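Local coordinates for ActII protein (Streptomyces coelicolor, PDB 2OPT) that probably represses transcription as a dimeric DNA-binding regulator of the TetR family and binds actinorhodin and its biosynthetic precursor (S)-DNPA, at residues 6-12 against 42-47; 64-68 against 81-86; 75-79 against 120-126; 97-101 against 143-147. One frame throughout, in Å; residues are numbered along the deposited sequence.

Interaction 1 of 4, residues 6-12 against 42-47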
# COMPACT_ATOMS: atom_id res chain seq x y z
N LEU A 6 9.59 36.51 -3.50
CA LEU A 6 9.23 35.14 -3.28
C LEU A 6 10.13 34.55 -2.23
O LEU A 6 11.37 34.80 -2.23
CB LEU A 6 9.47 34.39 -4.59
CG LEU A 6 8.30 33.70 -5.28
CD1 LEU A 6 7.03 34.53 -5.36
CD2 LEU A 6 8.76 33.25 -6.63
N THR A 7 9.56 33.72 -1.37
CA THR A 7 10.32 32.82 -0.48
C THR A 7 9.86 31.40 -0.83
O THR A 7 8.79 31.18 -1.44
CB THR A 7 10.01 33.06 1.01
OG1 THR A 7 8.61 32.84 1.22
CG2 THR A 7 10.33 34.49 1.46
N GLN A 8 10.66 30.42 -0.47
CA GLN A 8 10.30 29.02 -0.65
C GLN A 8 8.96 28.76 0.07
O GLN A 8 8.07 28.15 -0.49
CB GLN A 8 11.36 28.17 -0.01
CG GLN A 8 11.12 26.71 -0.26
CD GLN A 8 12.15 25.87 0.40
OE1 GLN A 8 11.91 25.31 1.47
NE2 GLN A 8 13.32 25.78 -0.23
N ASP A 9 8.81 29.23 1.30
CA ASP A 9 7.58 28.94 2.04
C ASP A 9 6.33 29.47 1.36
O ASP A 9 5.29 28.81 1.40
CB ASP A 9 7.62 29.47 3.49
CG ASP A 9 6.37 28.99 4.34
OD1 ASP A 9 6.08 27.74 4.40
OD2 ASP A 9 5.69 29.90 4.94
N ARG A 10 6.40 30.68 0.78
CA ARG A 10 5.16 31.31 0.24
C ARG A 10 4.80 30.50 -0.99
O ARG A 10 3.64 30.26 -1.31
CB ARG A 10 5.44 32.77 -0.16
CG ARG A 10 4.40 33.39 -1.10
CD ARG A 10 2.99 33.35 -0.52
NE ARG A 10 2.92 34.10 0.75
CZ ARG A 10 2.04 33.85 1.72
NH1 ARG A 10 2.03 34.60 2.84
NH2 ARG A 10 1.18 32.85 1.58
N ILE A 11 5.81 30.11 -1.70
CA ILE A 11 5.58 29.30 -2.88
C ILE A 11 4.89 27.96 -2.55
O ILE A 11 3.97 27.54 -3.24
CB ILE A 11 6.93 28.99 -3.60
CG1 ILE A 11 7.62 30.27 -4.18
CG2 ILE A 11 6.73 27.89 -4.75
CD1 ILE A 11 9.17 29.98 -4.68
N VAL A 12 5.43 27.25 -1.57
CA VAL A 12 4.89 25.94 -1.19
C VAL A 12 3.50 26.02 -0.63
O VAL A 12 2.66 25.17 -0.90
CB VAL A 12 5.92 25.17 -0.28
CG1 VAL A 12 5.38 23.81 0.15
CG2 VAL A 12 7.16 24.94 -1.10
N SER A 42 12.48 33.04 -11.20
CA SER A 42 12.47 33.17 -9.75
C SER A 42 11.72 32.00 -9.07
O SER A 42 12.10 31.60 -7.96
CB SER A 42 11.89 34.53 -9.36
OG SER A 42 10.57 34.61 -9.84
N LEU A 43 10.73 31.41 -9.74
CA LEU A 43 10.08 30.19 -9.25
C LEU A 43 11.06 29.03 -9.31
O LEU A 43 11.26 28.30 -8.34
CB LEU A 43 8.83 29.86 -10.08
CG LEU A 43 8.05 28.60 -9.73
CD1 LEU A 43 7.52 28.67 -8.33
CD2 LEU A 43 6.90 28.37 -10.69
N TYR A 44 11.72 28.86 -10.44
CA TYR A 44 12.63 27.76 -10.54
C TYR A 44 13.90 27.90 -9.64
O TYR A 44 14.38 26.91 -9.09
CB TYR A 44 13.04 27.52 -12.00
CG TYR A 44 13.94 26.32 -12.10
CD1 TYR A 44 15.29 26.44 -11.77
CD2 TYR A 44 13.44 25.06 -12.49
CE1 TYR A 44 16.16 25.34 -11.86
CE2 TYR A 44 14.32 23.94 -12.57
CZ TYR A 44 15.67 24.11 -12.23
OH TYR A 44 16.60 23.08 -12.27
N ALA A 45 14.46 29.11 -9.52
CA ALA A 45 15.56 29.35 -8.55
C ALA A 45 15.22 28.81 -7.14
O ALA A 45 16.08 28.28 -6.44
CB ALA A 45 15.85 30.82 -8.46
N HIS A 46 13.94 28.92 -6.75
CA HIS A 46 13.48 28.61 -5.40
C HIS A 46 13.04 27.19 -5.17
O HIS A 46 13.23 26.65 -4.04
CB HIS A 46 12.32 29.52 -4.98
CG HIS A 46 12.76 30.83 -4.41
ND1 HIS A 46 12.84 31.99 -5.16
CD2 HIS A 46 13.23 31.15 -3.18
CE1 HIS A 46 13.34 32.96 -4.42
NE2 HIS A 46 13.58 32.48 -3.22
N VAL A 47 12.38 26.58 -6.16
CA VAL A 47 11.81 25.26 -5.88
C VAL A 47 12.11 24.20 -6.87
O VAL A 47 11.71 23.04 -6.62
CB VAL A 47 10.28 25.22 -5.60
CG1 VAL A 47 9.90 26.09 -4.37
CG2 VAL A 47 9.48 25.59 -6.82
O HOH W 1 14.75 27.46 -1.71

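Interaction 2 of 4, residues 64-68 against 81-86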
# COMPACT_ATOMS: atom_id res chain seq x y z
N GLU A 64 1.86 18.65 10.33
CA GLU A 64 0.54 18.33 10.93
C GLU A 64 0.48 17.05 11.74
O GLU A 64 -0.47 16.79 12.47
CB GLU A 64 -0.52 18.24 9.82
CG GLU A 64 -0.66 19.51 8.98
CD GLU A 64 -1.85 19.48 7.99
OE1 GLU A 64 -2.75 18.62 8.09
OE2 GLU A 64 -1.89 20.37 7.13
N VAL A 65 1.48 16.20 11.56
CA VAL A 65 1.49 14.90 12.19
C VAL A 65 2.16 15.01 13.57
O VAL A 65 3.35 15.34 13.67
CB VAL A 65 2.29 13.87 11.38
CG1 VAL A 65 2.34 12.54 12.15
CG2 VAL A 65 1.68 13.72 9.99
N GLU A 66 1.42 14.71 14.62
CA GLU A 66 2.01 14.90 15.91
C GLU A 66 2.37 13.50 16.48
O GLU A 66 1.51 12.63 16.64
CB GLU A 66 1.10 15.79 16.77
CG GLU A 66 1.82 17.07 17.37
CD GLU A 66 1.96 18.27 16.41
OE1 GLU A 66 3.08 18.56 15.92
OE2 GLU A 66 0.95 18.94 16.16
N VAL A 67 3.66 13.30 16.71
CA VAL A 67 4.19 12.09 17.29
C VAL A 67 4.47 12.44 18.74
O VAL A 67 5.23 13.37 19.03
CB VAL A 67 5.50 11.64 16.58
CG1 VAL A 67 5.92 10.31 17.12
CG2 VAL A 67 5.28 11.56 15.07
N PRO A 68 3.81 11.74 19.68
CA PRO A 68 3.98 12.16 21.07
C PRO A 68 5.30 11.76 21.66
O PRO A 68 5.99 10.83 21.17
CB PRO A 68 2.84 11.42 21.77
CG PRO A 68 2.66 10.18 20.93
CD PRO A 68 2.82 10.65 19.54
N GLU A 81 -2.37 6.77 18.26
CA GLU A 81 -2.53 8.24 18.22
C GLU A 81 -1.74 8.86 17.08
O GLU A 81 -2.24 9.72 16.34
CB GLU A 81 -2.03 8.88 19.52
CG GLU A 81 -1.76 10.42 19.38
CD GLU A 81 -1.04 11.07 20.59
OE1 GLU A 81 -0.81 10.41 21.61
OE2 GLU A 81 -0.73 12.28 20.49
N MET A 82 -0.48 8.45 16.97
CA MET A 82 0.41 8.94 15.93
C MET A 82 -0.06 8.52 14.54
O MET A 82 0.08 9.26 13.57
CB MET A 82 1.84 8.45 16.18
CG MET A 82 2.70 8.35 14.93
SD MET A 82 4.16 7.33 15.18
CE MET A 82 3.56 5.74 14.61
N CYS A 83 -0.61 7.31 14.45
CA CYS A 83 -1.13 6.80 13.18
C CYS A 83 -2.40 7.54 12.77
O CYS A 83 -2.60 7.84 11.59
CB CYS A 83 -1.40 5.30 13.28
SG CYS A 83 0.08 4.27 13.26
N ARG A 84 -3.25 7.82 13.75
CA ARG A 84 -4.48 8.57 13.50
C ARG A 84 -4.18 9.99 13.04
O ARG A 84 -4.90 10.55 12.22
CB ARG A 84 -5.35 8.60 14.76
CG ARG A 84 -6.07 7.29 15.05
CD ARG A 84 -7.03 7.44 16.22
NE ARG A 84 -7.31 6.16 16.87
CZ ARG A 84 -7.12 5.92 18.16
NH1 ARG A 84 -7.40 4.72 18.67
NH2 ARG A 84 -6.64 6.87 18.95
N SER A 85 -3.10 10.55 13.56
CA SER A 85 -2.62 11.89 13.14
C SER A 85 -2.17 11.96 11.68
O SER A 85 -2.48 12.90 10.94
CB SER A 85 -1.47 12.34 14.06
OG SER A 85 -1.23 13.76 13.97
N LEU A 86 -1.43 10.95 11.25
CA LEU A 86 -1.07 10.83 9.89
C LEU A 86 -2.28 10.68 8.98
O LEU A 86 -2.35 11.30 7.92
CB LEU A 86 -0.20 9.57 9.73
CG LEU A 86 0.46 9.44 8.37
CD1 LEU A 86 1.37 10.63 7.94
CD2 LEU A 86 1.28 8.16 8.37
O HOH W 2 -2.78 15.51 11.56

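Interaction 3 of 4, residues 75-79 against 120-126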
# COMPACT_ATOMS: atom_id res chain seq x y z
N TRP A 75 2.11 2.86 25.64
CA TRP A 75 2.76 2.71 24.32
C TRP A 75 1.76 2.48 23.19
O TRP A 75 1.73 3.21 22.21
CB TRP A 75 3.80 1.60 24.35
CG TRP A 75 4.63 1.47 23.10
CD1 TRP A 75 5.72 2.20 22.80
CD2 TRP A 75 4.45 0.54 22.01
NE1 TRP A 75 6.24 1.81 21.58
CE2 TRP A 75 5.47 0.79 21.07
CE3 TRP A 75 3.50 -0.46 21.71
CZ2 TRP A 75 5.60 0.06 19.87
CZ3 TRP A 75 3.60 -1.15 20.53
CH2 TRP A 75 4.68 -0.93 19.62
N ALA A 76 0.90 1.49 23.35
CA ALA A 76 0.05 1.03 22.25
C ALA A 76 -0.91 2.13 21.77
O ALA A 76 -1.11 2.30 20.57
CB ALA A 76 -0.73 -0.18 22.65
N GLU A 77 -1.52 2.84 22.72
CA GLU A 77 -2.41 3.91 22.38
C GLU A 77 -1.66 5.12 21.77
O GLU A 77 -2.22 5.83 20.99
CB GLU A 77 -3.23 4.29 23.61
CG GLU A 77 -4.15 3.16 24.09
CD GLU A 77 -5.32 2.87 23.11
OE1 GLU A 77 -6.10 3.80 22.81
OE2 GLU A 77 -5.48 1.70 22.67
N GLN A 78 -0.40 5.33 22.15
CA GLN A 78 0.37 6.43 21.56
C GLN A 78 0.72 6.15 20.09
O GLN A 78 0.77 7.06 19.25
CB GLN A 78 1.64 6.69 22.36
CG GLN A 78 1.42 7.46 23.60
CD GLN A 78 2.70 8.00 24.19
OE1 GLN A 78 3.64 7.26 24.48
NE2 GLN A 78 2.69 9.29 24.49
N VAL A 79 1.02 4.89 19.78
CA VAL A 79 1.24 4.48 18.38
C VAL A 79 -0.06 4.67 17.61
O VAL A 79 -0.10 5.33 16.58
CB VAL A 79 1.77 3.03 18.33
CG1 VAL A 79 2.11 2.62 16.90
CG2 VAL A 79 3.05 2.94 19.13
N LEU A 120 9.63 6.55 19.70
CA LEU A 120 8.45 5.95 20.35
C LEU A 120 8.45 4.42 20.22
O LEU A 120 8.17 3.70 21.18
CB LEU A 120 7.16 6.46 19.71
CG LEU A 120 5.79 6.09 20.33
CD1 LEU A 120 5.71 6.38 21.82
CD2 LEU A 120 4.64 6.78 19.59
N LEU A 121 8.72 3.94 19.02
CA LEU A 121 8.73 2.49 18.75
C LEU A 121 9.75 1.74 19.60
O LEU A 121 9.41 0.78 20.28
CB LEU A 121 8.93 2.22 17.26
CG LEU A 121 7.78 2.70 16.34
CD1 LEU A 121 8.18 2.70 14.85
CD2 LEU A 121 6.43 1.99 16.56
N ARG A 122 10.98 2.21 19.61
CA ARG A 122 12.00 1.66 20.50
C ARG A 122 11.70 1.74 21.99
O ARG A 122 12.07 0.86 22.76
CB ARG A 122 13.37 2.29 20.22
CG ARG A 122 13.82 2.07 18.80
CD ARG A 122 15.20 1.52 18.76
NE ARG A 122 16.13 2.62 18.71
CZ ARG A 122 17.43 2.55 18.97
NH1 ARG A 122 18.02 1.40 19.31
NH2 ARG A 122 18.13 3.69 18.90
N SER A 123 11.06 2.81 22.42
CA SER A 123 10.67 2.95 23.81
C SER A 123 9.76 1.81 24.25
O SER A 123 9.66 1.53 25.42
CB SER A 123 10.00 4.29 24.04
OG SER A 123 8.65 4.18 23.64
N GLY A 124 9.10 1.15 23.30
CA GLY A 124 8.26 0.01 23.61
C GLY A 124 8.98 -1.32 23.63
O GLY A 124 8.35 -2.37 23.67
N GLY A 125 10.31 -1.28 23.60
CA GLY A 125 11.12 -2.47 23.68
C GLY A 125 11.29 -3.23 22.39
O GLY A 125 11.79 -4.35 22.42
N LEU A 126 10.90 -2.64 21.26
CA LEU A 126 11.12 -3.27 19.94
C LEU A 126 12.62 -3.27 19.55
O LEU A 126 13.26 -2.19 19.54
CB LEU A 126 10.29 -2.52 18.87
CG LEU A 126 8.80 -2.82 18.71
CD1 LEU A 126 8.06 -2.68 20.01
CD2 LEU A 126 8.14 -1.92 17.66

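Interaction 4 of 4, residues 97-101 against 143-147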
# COMPACT_ATOMS: atom_id res chain seq x y z
N ALA A 97 -1.75 11.54 -0.56
CA ALA A 97 -1.27 10.17 -0.51
C ALA A 97 -0.70 9.74 -1.86
O ALA A 97 0.17 8.87 -1.93
CB ALA A 97 -2.39 9.23 -0.09
N ARG A 98 -1.18 10.36 -2.93
CA ARG A 98 -0.68 10.09 -4.28
C ARG A 98 0.75 10.59 -4.37
O ARG A 98 1.60 9.98 -4.98
CB ARG A 98 -1.53 10.79 -5.34
CG ARG A 98 -2.60 9.97 -5.99
CD ARG A 98 -3.33 10.80 -7.08
NE ARG A 98 -2.50 10.95 -8.30
CZ ARG A 98 -2.84 11.65 -9.38
NH1 ARG A 98 -3.99 12.29 -9.47
NH2 ARG A 98 -2.00 11.70 -10.41
N ILE A 99 1.02 11.73 -3.76
CA ILE A 99 2.38 12.27 -3.79
C ILE A 99 3.26 11.47 -2.86
O ILE A 99 4.41 11.19 -3.18
CB ILE A 99 2.33 13.74 -3.29
CG1 ILE A 99 1.53 14.62 -4.25
CG2 ILE A 99 3.71 14.30 -3.03
CD1 ILE A 99 1.20 15.98 -3.65
N ALA A 100 2.72 11.15 -1.68
CA ALA A 100 3.45 10.47 -0.62
C ALA A 100 3.89 9.07 -0.96
O ALA A 100 4.90 8.62 -0.46
CB ALA A 100 2.61 10.41 0.63
N ILE A 101 3.12 8.37 -1.77
CA ILE A 101 3.26 6.90 -1.89
C ILE A 101 4.64 6.41 -2.39
O ILE A 101 5.12 5.30 -2.00
CB ILE A 101 2.06 6.29 -2.71
CG1 ILE A 101 1.84 4.78 -2.47
CG2 ILE A 101 2.06 6.77 -4.20
CD1 ILE A 101 3.02 3.97 -2.00
N THR A 143 -0.91 5.09 4.76
CA THR A 143 -0.91 5.72 3.46
C THR A 143 -1.81 4.99 2.46
O THR A 143 -2.57 5.65 1.74
CB THR A 143 0.55 5.87 2.92
OG1 THR A 143 1.32 6.55 3.91
CG2 THR A 143 0.57 6.68 1.58
N ALA A 144 -1.73 3.65 2.40
CA ALA A 144 -2.62 2.83 1.55
C ALA A 144 -4.08 3.03 1.88
O ALA A 144 -4.92 3.21 0.99
CB ALA A 144 -2.27 1.32 1.67
N GLU A 145 -4.42 2.95 3.16
CA GLU A 145 -5.81 3.20 3.58
C GLU A 145 -6.29 4.57 3.09
O GLU A 145 -7.37 4.69 2.54
CB GLU A 145 -5.97 3.11 5.08
CG GLU A 145 -5.95 1.69 5.65
CD GLU A 145 -7.12 0.82 5.15
OE1 GLU A 145 -8.25 1.35 5.04
OE2 GLU A 145 -6.90 -0.38 4.86
N ALA A 146 -5.47 5.60 3.29
CA ALA A 146 -5.83 6.95 2.88
C ALA A 146 -6.08 7.01 1.41
O ALA A 146 -7.07 7.59 0.98
CB ALA A 146 -4.72 7.94 3.26
N LEU A 147 -5.19 6.39 0.62
CA LEU A 147 -5.27 6.49 -0.82
C LEU A 147 -6.63 5.97 -1.23
O LEU A 147 -7.27 6.50 -2.13
CB LEU A 147 -4.13 5.70 -1.46
CG LEU A 147 -3.83 5.72 -2.96
CD1 LEU A 147 -3.86 7.13 -3.53
CD2 LEU A 147 -2.46 5.07 -3.19

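Interaction 1 of 4, residues 6-12 against 42-47
Gln-8 NE2 donates to a water at 2.7 Å, and that water donates in turn to His-46 O at 2.9 Å, so a single solvent molecule links the first turn of helix 8-22 to helix 40-47. The glutamine runs out extended, with CG anti to the backbone N (chi1 -175°), carrying its amide to the water. The imidazole of His-46 packs against the chain at Leu-6 to Gln-8, while its ND1 reaches back to donate to Ser-42 O at 2.9 Å, nearly straight at 161° and in the plane of the ring, which fixes its rotation. Leu-6 C lies over one face of the imidazole. Leu-6 O comes within 3.4 Å of His-46 NE2, but the angle is too poor for a hydrogen bond. The leucine side chain has CB beside the ring and CD2 3.9 Å from Ser-42 OG. Thr-7 serves as N-cap of helix 8-22, its OG1 accepting from Arg-10 N at 3.1 Å.

Below these polar groups the packing is apolar. Ile-11 CG2 touches Leu-43 CD1 at 3.7 Å and meets Val-47 CG1 tip to tip at the same separation. Leu-36 and Met-29 of helix 29-36 and Leu-56 of helix 50-61 extend this core. The short helical segments stand 104° apart. Segment 42-47 belongs to the predicted helix-turn-helix motif, where helix 40-47 probably serves as the recognition helix, as in TetR relatives. An aliphatic centre edged by one water bridge and a histidine bonded within its own helix suggests that helix 40-47 is held on helix 8-22 chiefly by shape and burial.

Interaction 2 of 4, residues 64-68 against 81-86
Ser-85 and Glu-66 carry the direct polar link: Glu-66 N donates to Ser-85 OG at 2.9 Å in an almost straight bond (169°). The hydroxyl stands anti to the backbone N of its own residue (chi1 -163°), and from there it faces the extended chain of segment 64-68. A water adds a second link, donating to Glu-64 O at 2.8 Å and to Ser-85 O at 2.7 Å, with a weak bond accepted from Ser-85 OG. One serine thus engages the loop both directly and through solvent. With alanine in place of Ser-85, Glu-66 N would probably lose its acceptor and the water one of its partners, weakening the hold of the loop on the helix.

The apolar contacts lie to either end of this polar centre. Toward Leu-86, Val-65 CG2 rests 3.7 Å from Leu-86 CD1, the two side chains meeting at a slant. Toward Met-82, Val-67 runs side by side with the methionine, pointing the same way, and its CG1 lies 4.0 Å from Met-82 SD. Pro-68 CD settles 4.1 Å from Met-82 CB. The extended chain of Glu-81 comes onto the proline from the opposite direction, its OE1 3.5 Å from Pro-68 CG.

Segment 64-68 is part of the connection from helix 50-61 to helix 75-92; the chain then reverses, so that helix 75-92 runs back alongside it. Glu-64 OE2 bonds to His-93 NE2, while Val-67 O accepts from Arg-116 NH2 of helix 108-123. Val-67 and Met-82 both touch Thr-117 of that same helix, and Leu-86 packs against Val-142 of helix 128-150.

Interaction 3 of 4, residues 75-79 against 120-126
Trp-75 lays its indole against Gly-124, whose CA sits 3.6 Å from the centroid of the five-membered ring in a CH-pi contact. With CG anti to the backbone N (chi1 -174°), the ring is carried across to helix 108-123. The opposite face is covered from within its own helix by Val-79 CG2, so the ring is sandwiched. A beta carbon at Gly-124 would lie too close to Trp-75 NE1. Around the six-membered ring, Trp-75 CZ2 meets Leu-126 CD1 at 3.7 Å and Leu-121 CD2 at 3.9 Å. Leu-120 continues the apolar surface, its CD2 lying 4.2 Å from Val-79 CG2.

At the polar edge, Trp-75 NE1 donates to Leu-120 O at 2.7 Å. The acceptor lies in the indole plane, yet the donor stands above the carbonyl plane, 39° out of it. Ser-123 OG donates to the same oxygen at 2.6 Å from the other face, so two short bonds grip this carbonyl near the end of helix 108-123. Replacing the tryptophan by a leucine would probably cost Leu-120 O one of its donors and open a gap over Gly-124.

Ile-209 and Leu-213 of helix 197-219 also touch Trp-75. Leu-121 and Leu-126 pack on helix 128-150, which places the indole among four helices of the C-terminal region.

Interaction 4 of 4, residues 97-101 against 143-147
Ala-97 and Leu-147 bring their helices together at close range, their CA atoms 5.4 Å apart. The apolar contacts centre on the methyl of Ala-97, whose CB is 4.2 Å from Leu-147 CB and 4.3 Å from Ala-146 CB. Small residues on both sides allow this approach. Leu-147 then spreads its two branches over segment 97-101: CD1 meets the aliphatic part of Arg-98 at CG, 4.0 Å away, the two chains crossing askew, while CD2 reaches Ile-101 CG1 more loosely at 4.4 Å.

Polar groups meet the same methyl and its neighbours without bonding across the contact. Thr-143 O lies 4.0 Å from Ala-97 CB, its hydrogen bond being to Leu-147 N within the helix. The threonine has OG1 beside the backbone N (chi1 -54°), leaving CG2 anti to it, which turns this methyl toward Ala-97 O and Ala-100 CB. Its OG1 instead donates to Ser-139 O, one turn back in helix 128-150.

Phe-90 of helix 75-92 touches Ala-97, Ala-100, Thr-143 and Ala-146, filling in beside both helices. On the far side, Ile-99 packs on Leu-54 and Phe-58 of helix 50-61. With the threonine hydroxyl satisfied locally, the two segments are joined by van der Waals packing rather than directional bonds.

In the fold
Interaction 1 lies in the helix-turn-helix region, with its centre about 25 Å from the centre of the chain, whereas interaction 4 is only about 5 Å from it. Interactions 2 and 3 share helix 75-92, have centres about 13 Å apart and touch directly, Pro-68 CB lying 3.5 Å from Gln-78 NE2. Interaction 4 follows where that helix gives way to helix 96-100, its centre about 15 Å from that of interaction 2. Interaction 1 stays about 10 Å, nearest atoms, from both interactions 2 and 4. Helix 50-61 touches segments 6-12, 42-47 and 97-101, and so probably connects the DNA-binding region with the C-terminal helices.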